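Local structure of putative uncharacterized protein (Burkholderia ambifaria, 3W21) at residues F174-G179 with L239-N244; V194-R199 with K243-I248. The protein probably acts as a 2-oxoglutarate-dependent dioxygenase of the prolyl 4-hydroxylase type, here holding zinc and 2-oxoglutarate in its active site. All blocks are in the same frame, centred on the assembly; numbering follows the deposited sequence.

Interaction 1: F174-G179 with L239-N244. With AKG (2-oxoglutaric acid), chain D.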
loop_
_atom_site.group_PDB
_atom_site.type_symbol
_atom_site.label_atom_id
_atom_site.label_comp_id
_atom_site.label_asym_id
_atom_site.label_seq_id
_atom_site.Cartn_x
_atom_site.Cartn_y
_atom_site.Cartn_z
ATOM N N PHE A 174 4.747 9.950 -19.158
ATOM C CA PHE A 174 6.150 10.281 -19.465
ATOM C C PHE A 174 6.479 9.732 -20.869
ATOM O O PHE A 174 6.552 8.513 -21.038
ATOM C CB PHE A 174 7.069 9.651 -18.411
ATOM C CG PHE A 174 6.911 10.257 -17.046
ATOM C CD1 PHE A 174 7.852 11.182 -16.566
ATOM C CD2 PHE A 174 5.812 9.948 -16.247
ATOM C CE1 PHE A 174 7.688 11.777 -15.332
ATOM C CE2 PHE A 174 5.643 10.559 -14.994
ATOM C CZ PHE A 174 6.589 11.471 -14.540
ATOM N N PRO A 175 6.682 10.626 -21.880
ATOM C CA PRO A 175 6.779 10.079 -23.240
ATOM C C PRO A 175 8.041 9.249 -23.473
ATOM O O PRO A 175 8.041 8.379 -24.350
ATOM C CB PRO A 175 6.731 11.312 -24.153
ATOM C CG PRO A 175 7.002 12.489 -23.264
ATOM C CD PRO A 175 6.536 12.107 -21.880
ATOM N N ARG A 176 9.061 9.442 -22.629
ATOM C CA ARG A 176 10.297 8.674 -22.784
ATOM C C ARG A 176 10.357 7.532 -21.739
ATOM O O ARG A 176 11.416 7.066 -21.351
ATOM C CB ARG A 176 11.521 9.589 -22.778
ATOM C CG ARG A 176 11.425 10.760 -23.795
ATOM C CD ARG A 176 11.128 10.211 -25.239
ATOM N NE ARG A 176 10.429 11.278 -25.959
ATOM C CZ ARG A 176 9.609 11.112 -26.956
ATOM N NH1 ARG A 176 9.039 12.184 -27.507
ATOM N NH2 ARG A 176 9.405 9.894 -27.420
ATOM N N GLN A 177 9.205 7.105 -21.229
ATOM C CA GLN A 177 9.298 6.040 -20.217
ATOM C C GLN A 177 10.067 4.869 -20.855
ATOM O O GLN A 177 9.783 4.496 -22.014
ATOM C CB GLN A 177 7.895 5.632 -19.785
ATOM C CG GLN A 177 7.924 4.373 -18.912
ATOM C CD GLN A 177 6.544 3.957 -18.374
ATOM O OE1 GLN A 177 6.263 2.736 -18.184
ATOM N NE2 GLN A 177 5.698 4.948 -18.071
ATOM N N LEU A 178 11.017 4.279 -20.120
ATOM C CA LEU A 178 11.770 3.146 -20.665
ATOM C C LEU A 178 11.490 1.826 -20.021
ATOM O O LEU A 178 11.285 1.798 -18.837
ATOM C CB LEU A 178 13.254 3.437 -20.424
ATOM C CG LEU A 178 13.896 4.486 -21.326
ATOM C CD1 LEU A 178 13.180 5.198 -22.490
ATOM C CD2 LEU A 178 15.150 5.124 -20.755
ATOM N N GLY A 179 11.501 0.736 -20.790
ATOM C CA GLY A 179 11.590 -0.586 -20.189
ATOM C C GLY A 179 13.035 -1.036 -20.324
ATOM O O GLY A 179 13.707 -0.709 -21.365
ATOM N N LEU A 239 16.959 -1.999 -23.703
ATOM C CA LEU A 239 16.401 -0.740 -23.199
ATOM C C LEU A 239 15.529 -0.183 -24.369
ATOM O O LEU A 239 15.955 -0.162 -25.539
ATOM C CB LEU A 239 17.553 0.223 -22.916
ATOM C CG LEU A 239 18.479 -0.261 -21.801
ATOM C CD1 LEU A 239 19.666 0.700 -21.755
ATOM C CD2 LEU A 239 17.665 -0.252 -20.499
ATOM N N PHE A 240 14.321 0.254 -24.059
ATOM C CA PHE A 240 13.424 0.715 -25.123
ATOM C C PHE A 240 12.346 1.643 -24.589
ATOM O O PHE A 240 12.074 1.656 -23.383
ATOM C CB PHE A 240 12.768 -0.493 -25.818
ATOM C CG PHE A 240 11.805 -1.274 -24.917
ATOM C CD1 PHE A 240 12.283 -2.179 -23.988
ATOM C CD2 PHE A 240 10.410 -1.120 -25.066
ATOM C CE1 PHE A 240 11.425 -2.899 -23.151
ATOM C CE2 PHE A 240 9.560 -1.832 -24.233
ATOM C CZ PHE A 240 10.055 -2.728 -23.306
ATOM N N GLN A 241 11.719 2.406 -25.509
ATOM C CA GLN A 241 10.678 3.369 -25.144
ATOM C C GLN A 241 9.379 2.522 -25.050
ATOM O O GLN A 241 8.880 1.987 -26.078
ATOM C CB GLN A 241 10.557 4.428 -26.232
ATOM C CG GLN A 241 11.800 5.315 -26.283
ATOM C CD GLN A 241 11.593 6.657 -26.998
ATOM O OE1 GLN A 241 12.486 7.139 -27.725
ATOM N NE2 GLN A 241 10.411 7.226 -26.864
ATOM N N SER A 242 8.903 2.313 -23.836
ATOM C CA SER A 242 7.839 1.309 -23.580
ATOM C C SER A 242 6.434 1.813 -23.982
ATOM O O SER A 242 5.471 1.023 -23.987
ATOM C CB SER A 242 7.860 0.880 -22.106
ATOM O OG SER A 242 7.520 2.039 -21.291
ATOM N N LYS A 243 6.299 3.082 -24.334
ATOM C CA LYS A 243 5.015 3.569 -24.898
ATOM C C LYS A 243 4.734 3.062 -26.349
ATOM O O LYS A 243 3.597 3.045 -26.765
ATOM C CB LYS A 243 4.962 5.090 -24.823
ATOM C CG LYS A 243 4.605 5.543 -23.400
ATOM C CD LYS A 243 4.487 7.080 -23.332
ATOM C CE LYS A 243 3.413 7.651 -24.196
ATOM N NZ LYS A 243 2.082 6.971 -24.084
ATOM N N ASN A 244 5.763 2.632 -27.081
ATOM C CA ASN A 244 5.564 1.996 -28.387
ATOM C C ASN A 244 5.002 0.623 -28.217
ATOM O O ASN A 244 5.499 -0.126 -27.410
ATOM C CB ASN A 244 6.885 1.928 -29.127
ATOM C CG ASN A 244 7.252 3.290 -29.666
ATOM O OD1 ASN A 244 6.873 3.659 -30.756
ATOM N ND2 ASN A 244 7.878 4.036 -28.897
HETATM C C1 AKG D . 8.529 -5.216 -20.809
HETATM O O1 AKG D . 7.603 -4.379 -20.639
HETATM O O2 AKG D . 9.720 -4.999 -20.449
HETATM C C2 AKG D . 8.162 -6.479 -21.485
HETATM O O5 AKG D . 7.314 -6.497 -22.373
HETATM C C3 AKG D . 8.816 -7.776 -21.077
HETATM C C4 AKG D . 10.246 -7.853 -21.615
HETATM C C5 AKG D . 10.821 -9.188 -21.196
HETATM O O3 AKG D . 11.166 -9.945 -22.128
HETATM O O4 AKG D . 10.920 -9.504 -19.970
HETATM O O HOH W 1 8.170 5.561 -24.007
#
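Strands 178-183 and 236-241 run antiparallel in the large sheet beside the active site, and Gly179 with Phe240 is their hydrogen-bonded pair here. Gly179 N donates to Phe240 O at 2.8 Å, and Phe240 N donates back to Gly179 O. The Phe240 side chain then turns back over its partner: with CG between the backbone N and the carbonyl carbon (chi1 67°), the ring lays one face over the Gly179 backbone. Gly179 CA makes an off-centre CH-pi contact with it, 4.2 Å from the ring centroid, and Gly179 has no side chain to keep the ring off. At the ring's edge CZ comes 3.7 Å from O2 of the 2-oxoglutarate, and the same ring meets metal-binding His246 edge-to-face.

Past the strand ends, Gln177 O takes up the pairing. It accepts from Ser242 N at 3.0 Å and from a water at 2.8 Å, while Gln241 CA points a C-H at it. That water also donates to Pro175 O and accepts from Lys243 N, tying the turn 174-177 to the turn 241-244. Ser242 OG hydrogen-bonds to the backbone O of Asp157, whose carboxylate binds the zinc. The Lys243 chain reaches along the first turn, CD lying 3.4 Å from Phe174 O, before NZ forms a salt bridge with Asp158. Arg176 bends at chi2 (-54°) and brings an edge of its guanidinium to the Gln241 amide, the two planes 79° apart. Such paired strands walling a 2-oxoglutarate site are consistent with the double-stranded beta-helix fold of the 2-oxoglutarate dioxygenase family.

Interaction 2: V194-R199 with K243-I248. With ZN (zinc ion), chain C; AKG (2-oxoglutaric acid), chain D.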
loop_
_atom_site.group_PDB
_atom_site.type_symbol
_atom_site.label_atom_id
_atom_site.label_comp_id
_atom_site.label_asym_id
_atom_site.label_seq_id
_atom_site.Cartn_x
_atom_site.Cartn_y
_atom_site.Cartn_z
ATOM N N VAL A 194 9.053 -7.766 -30.747
ATOM C CA VAL A 194 8.713 -6.972 -31.880
ATOM C C VAL A 194 8.242 -5.599 -31.312
ATOM O O VAL A 194 7.488 -5.570 -30.353
ATOM C CB VAL A 194 7.572 -7.705 -32.622
ATOM C CG1 VAL A 194 6.947 -6.793 -33.665
ATOM C CG2 VAL A 194 8.131 -8.992 -33.248
HETATM N N MSE A 195 8.675 -4.464 -31.860
HETATM C CA MSE A 195 8.108 -3.199 -31.412
HETATM C C MSE A 195 7.713 -2.425 -32.646
HETATM O O MSE A 195 8.470 -2.367 -33.640
HETATM C CB MSE A 195 9.176 -2.556 -30.509
HETATM C CG MSE A 195 9.009 -1.037 -30.396
HETATM SE SE MSE A 195 10.604 -0.346 -29.349
HETATM C CE MSE A 195 11.933 -0.248 -30.676
ATOM N N TRP A 196 6.495 -1.873 -32.618
ATOM C CA TRP A 196 5.971 -1.090 -33.700
ATOM C C TRP A 196 6.030 0.372 -33.500
ATOM O O TRP A 196 5.975 0.837 -32.361
ATOM C CB TRP A 196 4.487 -1.373 -33.869
ATOM C CG TRP A 196 4.170 -2.783 -34.334
ATOM C CD1 TRP A 196 3.938 -3.221 -35.658
ATOM C CD2 TRP A 196 4.026 -3.976 -33.499
ATOM N NE1 TRP A 196 3.637 -4.556 -35.664
ATOM C CE2 TRP A 196 3.648 -5.069 -34.404
ATOM C CE3 TRP A 196 4.054 -4.220 -32.136
ATOM C CZ2 TRP A 196 3.400 -6.366 -33.936
ATOM C CZ3 TRP A 196 3.809 -5.535 -31.680
ATOM C CH2 TRP A 196 3.479 -6.577 -32.566
ATOM N N ASP A 197 6.018 1.103 -34.610
ATOM C CA ASP A 197 6.007 2.573 -34.554
ATOM C C ASP A 197 4.536 3.022 -34.355
ATOM O O ASP A 197 3.858 3.509 -35.304
ATOM C CB ASP A 197 6.618 3.175 -35.847
ATOM C CG ASP A 197 6.611 4.702 -35.838
ATOM O OD1 ASP A 197 6.585 5.296 -34.738
ATOM O OD2 ASP A 197 6.600 5.306 -36.928
ATOM N N ASN A 198 3.997 2.715 -33.171
ATOM C CA ASN A 198 2.591 3.033 -32.838
ATOM C C ASN A 198 2.490 3.217 -31.354
ATOM O O ASN A 198 2.866 2.314 -30.580
ATOM C CB ASN A 198 1.705 1.817 -33.203
ATOM C CG ASN A 198 0.220 2.026 -32.935
ATOM O OD1 ASN A 198 -0.572 2.272 -33.869
ATOM N ND2 ASN A 198 -0.180 1.853 -31.700
ATOM N N ARG A 199 1.890 4.313 -30.931
ATOM C CA ARG A 199 1.798 4.554 -29.459
ATOM C C ARG A 199 0.332 4.755 -29.005
ATOM O O ARG A 199 -0.182 5.860 -29.067
ATOM C CB ARG A 199 2.650 5.805 -29.135
ATOM C CG ARG A 199 4.126 5.805 -29.446
ATOM C CD ARG A 199 4.702 7.186 -28.999
ATOM N NE ARG A 199 5.974 6.830 -28.516
ATOM C CZ ARG A 199 6.702 7.228 -27.484
ATOM N NH1 ARG A 199 6.424 8.244 -26.649
ATOM N NH2 ARG A 199 7.835 6.556 -27.400
ATOM N N LYS A 243 6.299 3.082 -24.334
ATOM C CA LYS A 243 5.015 3.569 -24.898
ATOM C C LYS A 243 4.734 3.062 -26.349
ATOM O O LYS A 243 3.597 3.045 -26.765
ATOM C CB LYS A 243 4.962 5.090 -24.823
ATOM C CG LYS A 243 4.605 5.543 -23.400
ATOM C CD LYS A 243 4.487 7.080 -23.332
ATOM C CE LYS A 243 3.413 7.651 -24.196
ATOM N NZ LYS A 243 2.082 6.971 -24.084
ATOM N N ASN A 244 5.763 2.632 -27.081
ATOM C CA ASN A 244 5.564 1.996 -28.387
ATOM C C ASN A 244 5.002 0.623 -28.217
ATOM O O ASN A 244 5.499 -0.126 -27.410
ATOM C CB ASN A 244 6.885 1.928 -29.127
ATOM C CG ASN A 244 7.252 3.290 -29.666
ATOM O OD1 ASN A 244 6.873 3.659 -30.756
ATOM N ND2 ASN A 244 7.878 4.036 -28.897
ATOM N N LEU A 245 3.947 0.292 -28.954
ATOM C CA LEU A 245 3.412 -1.100 -28.865
ATOM C C LEU A 245 4.532 -2.131 -29.076
ATOM O O LEU A 245 5.425 -1.940 -29.887
ATOM C CB LEU A 245 2.361 -1.293 -29.943
ATOM C CG LEU A 245 1.362 -2.374 -29.759
ATOM C CD1 LEU A 245 0.601 -2.079 -28.481
ATOM C CD2 LEU A 245 0.422 -2.172 -30.945
ATOM N N HIS A 246 4.536 -3.186 -28.273
ATOM C CA HIS A 246 5.514 -4.255 -28.461
ATOM C C HIS A 246 4.927 -5.563 -27.995
ATOM O O HIS A 246 3.908 -5.580 -27.288
ATOM C CB HIS A 246 6.815 -3.974 -27.691
ATOM C CG HIS A 246 6.603 -3.674 -26.235
ATOM N ND1 HIS A 246 6.193 -2.465 -25.797
ATOM C CD2 HIS A 246 6.779 -4.451 -25.116
ATOM C CE1 HIS A 246 6.097 -2.477 -24.448
ATOM N NE2 HIS A 246 6.437 -3.701 -24.029
ATOM N N ALA A 247 5.607 -6.667 -28.286
ATOM C CA ALA A 247 5.047 -7.972 -27.879
ATOM C C ALA A 247 6.180 -8.949 -27.900
ATOM O O ALA A 247 7.140 -8.757 -28.648
ATOM C CB ALA A 247 3.936 -8.398 -28.838
ATOM N N ILE A 248 6.140 -9.924 -27.003
ATOM C CA ILE A 248 7.194 -10.938 -26.957
ATOM C C ILE A 248 6.721 -12.206 -27.693
ATOM O O ILE A 248 5.565 -12.595 -27.539
ATOM C CB ILE A 248 7.657 -11.200 -25.508
ATOM C CG1 ILE A 248 8.775 -10.182 -25.167
ATOM C CG2 ILE A 248 8.244 -12.614 -25.369
ATOM C CD1 ILE A 248 8.401 -9.144 -24.142
HETATM ZN ZN ZN C . 6.210 -4.135 -21.970
HETATM C C1 AKG D . 8.529 -5.216 -20.809
HETATM O O1 AKG D . 7.603 -4.379 -20.639
HETATM O O2 AKG D . 9.720 -4.999 -20.449
HETATM C C2 AKG D . 8.162 -6.479 -21.485
HETATM O O5 AKG D . 7.314 -6.497 -22.373
HETATM C C3 AKG D . 8.816 -7.776 -21.077
HETATM C C4 AKG D . 10.246 -7.853 -21.615
HETATM C C5 AKG D . 10.821 -9.188 -21.196
HETATM O O3 AKG D . 11.166 -9.945 -22.128
HETATM O O4 AKG D . 10.920 -9.504 -19.970
#
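Leu245 O is approached by both Met195 and Trp196: it accepts from Trp196 N at 2.9 Å, Met195 CA directs a C-H at it from 3.3 Å, and the indole edge brings CE3 to 3.5 Å. Trp196 CZ3 goes on to touch Ala247 CB at 4.0 Å, while Val194 CG1 packs on one indole face. Val194 and Ala247 form the hydrogen-bonded pair of the antiparallel strands, with a bond each way. Beyond the strands Leu245 N bonds nearly straight to Asn198 O at 2.8 Å, and Leu245 and Asn198 send their side chains the same way.

Arg199 lays a face of its guanidinium over Lys243 CB, the two chains crossing at about a right angle; its NH1 bonds to Pro175 O. The Asn244 amide sits at the guanidinium edge, and Asn244 CB packs against CG of the selenomethionine Met195.

His246 shares a sheet face with Met195, CB against CB at 3.9 Å, but a chi1 of 53° tucks its CG between backbone N and carbonyl carbon and carries the ring away to the metal. ND1 donates to Asn244 O at 2.9 Å, the acceptor lying in the ring plane and the N-H...O angle 176°. NE2 binds zinc at 2.1 Å, alongside His155, Asp157 and 2-oxoglutarate O1. The imidazole is held at both nitrogens: Asn244 O fixes its rotation and leaves NE2 facing the metal in the two-histidine, one-carboxylate facial triad.

Interaction 1 is buried close to the middle of the chain, while interaction 2 lies further out and is only partly buried. They meet on a continuous piece of chain, sharing Lys243 and Asn244: strand 236-241 belongs to the large sheet, whereas strand 246-248 is an edge of the small three-stranded sheet within this chain. Residues 174-179 and 194-199 also touch directly, where the loops flanking their strands meet. Both contacts rest on antiparallel backbone bonds. Interaction 1 adds a bridging water between two turns and an aromatic edge beside the cosubstrate; interaction 2 supplies a metal ligand, with indole and guanidinium packing toward the outside.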